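Local coordinates for CAG pathogenicity island protein 13 (Helicobacter pylori, PDB 2G3V) that is of unknown function but belongs to the cag pathogenicity island, which encodes a type IV secretion system, at residues D36-K39 and K40-Q44; R137-D140 and S141-E144; K71-R74 and A75-S79. All coordinates share one frame; numbering follows the deposited sequence.

Overall arrangement
All three contacts are local in an all-helical chain: contacts 1 and 2 lie within one helix each, and contact 3 spans the start of helix 73-79. Contact 1, in helix 35-57, is a surface contact with mostly charged side chains, and it lies across the chain's centre from the other two. Contact 2 in helix 136-149 and contact 3 are both partly buried; their centres are about 13 Å apart and their nearest atoms about 5 Å. Their helices meet where V76 and S79 touch I136. Chemistry follows position: contact 1 sets lysine chains against a carboxylate and an isoleucine, contact 2 turns an apolar pair toward helix 82-105, and contact 3 combines an aromatic CH-pi contact with an aspartate N-cap.

Contact 1 (D36-K39 and K40-Q44); sequences DEKK and KIIDQ
The carboxylate of D43 turns one face to the backbone of K39: K39 O stands over that face, 3.3 Å from D43 CG and almost on the normal through it. The methylenes of K39 come in obliquely, CD reaching D43 OD1 at 3.2 Å. Bends at chi2 and chi3 fold the lysine chain back so that its carbons meet the carboxylate, while K39 NZ remains 4.6 Å from OD1 of D43; the charges are opposite, yet their atoms do not touch. The same K39 O accepts from D43 N, with an N-H...O angle of 171°, one of the i to i+4 bonds that mark these residues as the opening turns of helix 35-57. On a neighbouring strip of the surface K38 crosses I42. K38 CG lies anti to its own backbone N (chi1 -176°) and the chain runs extended to a bend at chi4, which sets NZ 3.7 Å from I42 CD1, an ammonium group against a methyl. I42 N in turn donates to K38 O at 3.0 Å. Just ahead of these turns N34 OD1 accepts from E37 N, and the E37 carboxylate makes long, weak ion pairs with K113 and R116.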
# COMPACT_ATOMS: atom_id res chain seq x y z
N ASP A 36 -9.26 -1.14 18.03
CA ASP A 36 -7.85 -0.74 18.07
C ASP A 36 -6.98 -1.29 16.96
O ASP A 36 -6.10 -0.59 16.46
CB ASP A 36 -7.23 -1.10 19.41
CG ASP A 36 -7.68 -0.16 20.52
OD1 ASP A 36 -7.52 1.07 20.36
OD2 ASP A 36 -8.20 -0.65 21.54
N GLU A 37 -7.22 -2.54 16.57
CA GLU A 37 -6.46 -3.16 15.49
C GLU A 37 -6.77 -2.43 14.18
O GLU A 37 -5.93 -2.31 13.30
CB GLU A 37 -6.82 -4.64 15.35
CG GLU A 37 -6.49 -5.50 16.57
CD GLU A 37 -6.91 -6.94 16.37
OE1 GLU A 37 -8.06 -7.18 15.94
OE2 GLU A 37 -6.10 -7.85 16.64
N LYS A 38 -8.01 -1.95 14.06
CA LYS A 38 -8.43 -1.22 12.88
C LYS A 38 -7.63 0.09 12.78
O LYS A 38 -6.99 0.36 11.75
CB LYS A 38 -9.94 -0.92 12.96
CG LYS A 38 -10.55 -0.24 11.75
CD LYS A 38 -12.06 -0.30 11.83
CE LYS A 38 -12.72 0.40 10.68
NZ LYS A 38 -12.41 1.86 10.66
N LYS A 39 -7.67 0.89 13.86
CA LYS A 39 -6.96 2.17 13.92
C LYS A 39 -5.47 1.94 13.67
O LYS A 39 -4.79 2.76 13.03
CB LYS A 39 -7.15 2.83 15.29
CG LYS A 39 -6.38 4.14 15.46
CD LYS A 39 -6.79 5.21 14.42
CE LYS A 39 -8.22 5.74 14.64
NZ LYS A 39 -8.59 6.88 13.76
N LYS A 40 -4.97 0.82 14.17
CA LYS A 40 -3.58 0.47 13.98
C LYS A 40 -3.28 0.48 12.47
O LYS A 40 -2.26 1.01 12.02
CB LYS A 40 -3.32 -0.91 14.55
CG LYS A 40 -1.86 -1.32 14.52
CD LYS A 40 -1.70 -2.78 14.87
CE LYS A 40 -0.22 -3.17 15.00
NZ LYS A 40 0.54 -3.00 13.72
N ILE A 41 -4.19 -0.10 11.70
CA ILE A 41 -4.05 -0.15 10.25
C ILE A 41 -4.11 1.26 9.64
O ILE A 41 -3.27 1.62 8.84
CB ILE A 41 -5.17 -1.01 9.61
CG1 ILE A 41 -5.20 -2.40 10.25
CG2 ILE A 41 -4.98 -1.09 8.10
CD1 ILE A 41 -4.13 -3.35 9.80
N ILE A 42 -5.12 2.03 10.04
CA ILE A 42 -5.32 3.41 9.55
C ILE A 42 -4.14 4.35 9.80
O ILE A 42 -3.75 5.11 8.91
CB ILE A 42 -6.59 4.01 10.19
CG1 ILE A 42 -7.80 3.13 9.85
CG2 ILE A 42 -6.80 5.45 9.70
CD1 ILE A 42 -9.14 3.63 10.43
N ASP A 43 -3.57 4.31 10.99
CA ASP A 43 -2.43 5.16 11.30
C ASP A 43 -1.24 4.77 10.44
O ASP A 43 -0.45 5.62 10.02
CB ASP A 43 -2.06 5.07 12.77
CG ASP A 43 -3.16 5.56 13.67
OD1 ASP A 43 -4.03 6.32 13.18
OD2 ASP A 43 -3.16 5.21 14.87
N GLN A 44 -1.12 3.47 10.16
CA GLN A 44 -0.03 2.98 9.33
C GLN A 44 -0.15 3.48 7.89
O GLN A 44 0.85 3.79 7.24
CB GLN A 44 -0.01 1.46 9.33
CG GLN A 44 1.17 0.84 10.05
CD GLN A 44 1.21 -0.67 9.88
OE1 GLN A 44 0.50 -1.41 10.58
NE2 GLN A 44 2.03 -1.13 8.94

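Contact 2 (R137-D140 and S141-E144); sequences REMD and SQIE
Four successive i to i+4 bonds, from S141 N to R137 O through E144 N to D140 O, give R137-E144 regular alpha-helical geometry in the early turns of helix 136-149; I143 N to M139 O, at 2.9 Å, is one of them. The helix is amphipathic here. On its buried side M139, modelled as selenomethionine, crosses I143 at a slant, and the closest carbons are M139 CG and I143 CD1, 3.8 Å apart. Two torsions account for the meeting: M139 sends CG away from its backbone N (chi1 -175°), and I143 places CG1 beside its own N (chi1 -67°), which carries CD1 back over the preceding turn. Both side chains continue into the interior, M139 against F85 and I143 against V88, while K84 touches I143 and D140; helix 82-105 therefore packs on this side. Q142 flanks M139 and reaches P124 and M134, the latter also touched by M139, and its OE1 comes no closer than 4.3 Å to M139 SE. The remaining side chains are polar. Within the first turn R137 NH2 lies 3.3 Å from D140 OD2, but that oxygen is well out of the guanidinium plane, and the pair is held by charge without an N-H aimed at the acceptor. S141 adds a hydroxyl to the backbone pattern: chi1 of 58° points OG back at the previous turn, where it stands 3.3 Å from both R137 O and E138 O, two weak bonds competing for one proton.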
# COMPACT_ATOMS: atom_id res chain seq x y z
N ARG A 137 18.33 -3.87 -9.86
CA ARG A 137 17.43 -4.36 -10.90
C ARG A 137 16.02 -4.56 -10.36
O ARG A 137 15.04 -4.12 -10.96
CB ARG A 137 17.95 -5.68 -11.47
CG ARG A 137 19.33 -5.58 -12.13
CD ARG A 137 19.29 -4.72 -13.39
NE ARG A 137 18.94 -3.34 -13.09
CZ ARG A 137 18.79 -2.38 -14.00
NH1 ARG A 137 18.96 -2.65 -15.29
NH2 ARG A 137 18.48 -1.15 -13.62
N GLU A 138 15.93 -5.25 -9.23
CA GLU A 138 14.64 -5.49 -8.59
C GLU A 138 13.88 -4.17 -8.43
O GLU A 138 12.72 -4.06 -8.80
CB GLU A 138 14.84 -6.10 -7.21
CG GLU A 138 14.89 -7.61 -7.17
CD GLU A 138 15.35 -8.13 -5.82
OE1 GLU A 138 14.87 -7.61 -4.78
OE2 GLU A 138 16.20 -9.04 -5.80
N MSE A 139 14.56 -3.18 -7.87
CA MSE A 139 13.93 -1.88 -7.63
C MSE A 139 13.50 -1.23 -8.93
O MSE A 139 12.40 -0.69 -9.02
CB MSE A 139 14.90 -0.96 -6.88
CG MSE A 139 14.33 0.40 -6.46
SE MSE A 139 12.91 0.32 -5.14
CE MSE A 139 13.97 -0.13 -3.59
N ASP A 140 14.35 -1.29 -9.94
CA ASP A 140 14.05 -0.66 -11.21
C ASP A 140 12.79 -1.20 -11.86
O ASP A 140 11.95 -0.43 -12.31
CB ASP A 140 15.22 -0.81 -12.18
CG ASP A 140 15.25 0.28 -13.23
OD1 ASP A 140 15.07 1.47 -12.86
OD2 ASP A 140 15.46 -0.04 -14.42
N SER A 141 12.65 -2.52 -11.91
CA SER A 141 11.46 -3.09 -12.54
C SER A 141 10.23 -2.94 -11.66
O SER A 141 9.11 -2.82 -12.17
CB SER A 141 11.68 -4.56 -12.90
OG SER A 141 12.02 -5.32 -11.76
N GLN A 142 10.43 -2.94 -10.34
CA GLN A 142 9.31 -2.78 -9.44
C GLN A 142 8.74 -1.39 -9.68
O GLN A 142 7.53 -1.21 -9.76
CB GLN A 142 9.77 -2.93 -7.99
CG GLN A 142 8.62 -3.12 -6.99
CD GLN A 142 9.10 -3.36 -5.57
OE1 GLN A 142 9.67 -2.46 -4.94
NE2 GLN A 142 8.87 -4.56 -5.05
N ILE A 143 9.63 -0.41 -9.82
CA ILE A 143 9.22 0.98 -10.05
C ILE A 143 8.51 1.08 -11.40
O ILE A 143 7.48 1.73 -11.52
CB ILE A 143 10.46 1.92 -10.01
CG1 ILE A 143 11.04 1.95 -8.60
CG2 ILE A 143 10.09 3.30 -10.50
CD1 ILE A 143 12.28 2.83 -8.46
N GLU A 144 9.06 0.42 -12.41
CA GLU A 144 8.45 0.43 -13.74
C GLU A 144 7.06 -0.20 -13.68
O GLU A 144 6.08 0.37 -14.17
CB GLU A 144 9.33 -0.35 -14.71
CG GLU A 144 9.17 0.09 -16.17
CD GLU A 144 9.52 1.56 -16.38
OE1 GLU A 144 10.69 1.95 -16.11
OE2 GLU A 144 8.64 2.34 -16.80

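Contact 3 (K71-R74 and A75-S79); sequences KDYR and AVIKS
Y73 lays its ring alongside the branched end of I77, four residues further on. I77 CG2 sits over the ring off-centre, 4.3 Å from the centroid and 30° from the normal, the geometry of a CH-pi contact. The other arm arrives obliquely, its CD1 3.7 Å from Y73 CE2, and the two methyls thus span the outer half of the ring. Y73 chi1 of 163°, with CG anti to the backbone N, sends the ring along the helix toward I77. Its phenol end is fixed by a partner on helix 59-69, as Y73 OH is hydrogen-bonded to D63 OD1. The guanidinium of R74 makes a second contact. Its chain bends at chi3 and brings the group back across the next residue, so that A75 CB lies over one face with R74 NH1 3.5 Å away. K78 CG approaches the same group obliquely, 4.2 Å from R74 NH2. R74 NH2 and K78 NZ, like-charged, stay 6.0 Å apart. At the last turn A75 O accepts twice from S79: the amide donates to it, and S79 OG donates at 2.8 Å from above the carbonyl plane. The backbone bonds from V76 N and I77 N to Y73 O are both weak. V76 and S79 touch I136, placing this short helix beside the start of helix 136-149, and K71, ahead of the N-cap residue, makes a cation-pi contact with F132. The opening turn is closed by D72, whose OD1 accepts from A75 N at 3.0 Å and 165°; although the position of OD1 is less certain in the model, this is the aspartate N-cap of helix 73-79.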
# COMPACT_ATOMS: atom_id res chain seq x y z
N LYS A 71 20.97 -0.63 -0.08
CA LYS A 71 22.16 -1.34 0.36
C LYS A 71 23.34 -0.59 -0.24
O LYS A 71 24.39 -0.39 0.38
CB LYS A 71 22.13 -2.79 -0.12
CG LYS A 71 23.16 -3.69 0.55
CD LYS A 71 23.10 -5.11 0.00
CE LYS A 71 21.76 -5.79 0.27
NZ LYS A 71 21.47 -6.03 1.71
N ASP A 72 23.14 -0.13 -1.47
CA ASP A 72 24.15 0.61 -2.20
C ASP A 72 23.53 1.89 -2.76
O ASP A 72 22.91 1.87 -3.82
CB ASP A 72 24.68 -0.23 -3.37
CG ASP A 72 25.92 0.37 -3.99
OD1 ASP A 72 25.99 1.62 -4.09
OD2 ASP A 72 26.81 -0.41 -4.40
N TYR A 73 23.66 2.99 -2.02
CA TYR A 73 23.13 4.27 -2.47
C TYR A 73 23.88 4.63 -3.75
O TYR A 73 23.29 5.02 -4.75
CB TYR A 73 23.36 5.32 -1.39
CG TYR A 73 23.22 6.76 -1.83
CD1 TYR A 73 21.97 7.37 -1.93
CD2 TYR A 73 24.36 7.52 -2.12
CE1 TYR A 73 21.86 8.72 -2.30
CE2 TYR A 73 24.25 8.85 -2.49
CZ TYR A 73 23.00 9.45 -2.58
OH TYR A 73 22.92 10.78 -2.92
N ARG A 74 25.20 4.48 -3.70
CA ARG A 74 26.08 4.76 -4.83
C ARG A 74 25.42 4.49 -6.20
O ARG A 74 25.07 5.40 -6.93
CB ARG A 74 27.33 3.88 -4.71
CG ARG A 74 28.43 4.17 -5.72
CD ARG A 74 29.31 2.95 -6.00
NE ARG A 74 28.77 2.08 -7.05
CZ ARG A 74 28.44 2.49 -8.27
NH1 ARG A 74 27.96 1.63 -9.16
NH2 ARG A 74 28.59 3.77 -8.60
N ALA A 75 25.26 3.21 -6.49
CA ALA A 75 24.72 2.67 -7.75
C ALA A 75 23.29 3.04 -8.07
O ALA A 75 22.91 3.12 -9.23
CB ALA A 75 24.85 1.15 -7.72
N VAL A 76 22.48 3.23 -7.04
CA VAL A 76 21.09 3.57 -7.24
C VAL A 76 20.94 4.92 -7.93
O VAL A 76 20.11 5.06 -8.84
CB VAL A 76 20.33 3.59 -5.90
CG1 VAL A 76 18.87 3.93 -6.13
CG2 VAL A 76 20.46 2.23 -5.20
N ILE A 77 21.72 5.92 -7.52
CA ILE A 77 21.60 7.24 -8.15
C ILE A 77 22.07 7.23 -9.60
O ILE A 77 21.63 8.05 -10.39
CB ILE A 77 22.36 8.34 -7.37
CG1 ILE A 77 23.77 7.88 -7.02
CG2 ILE A 77 21.57 8.72 -6.13
CD1 ILE A 77 24.56 8.86 -6.16
N LYS A 78 22.95 6.29 -9.93
CA LYS A 78 23.47 6.18 -11.29
C LYS A 78 22.53 5.30 -12.14
O LYS A 78 22.11 5.68 -13.23
CB LYS A 78 24.87 5.56 -11.28
CG LYS A 78 25.92 6.42 -10.56
CD LYS A 78 26.22 7.71 -11.33
CE LYS A 78 27.02 8.69 -10.49
NZ LYS A 78 26.22 9.25 -9.36
N SER A 79 22.22 4.12 -11.62
CA SER A 79 21.36 3.20 -12.34
C SER A 79 19.90 3.66 -12.42
O SER A 79 19.27 3.58 -13.47
CB SER A 79 21.42 1.82 -11.69
OG SER A 79 22.76 1.41 -11.50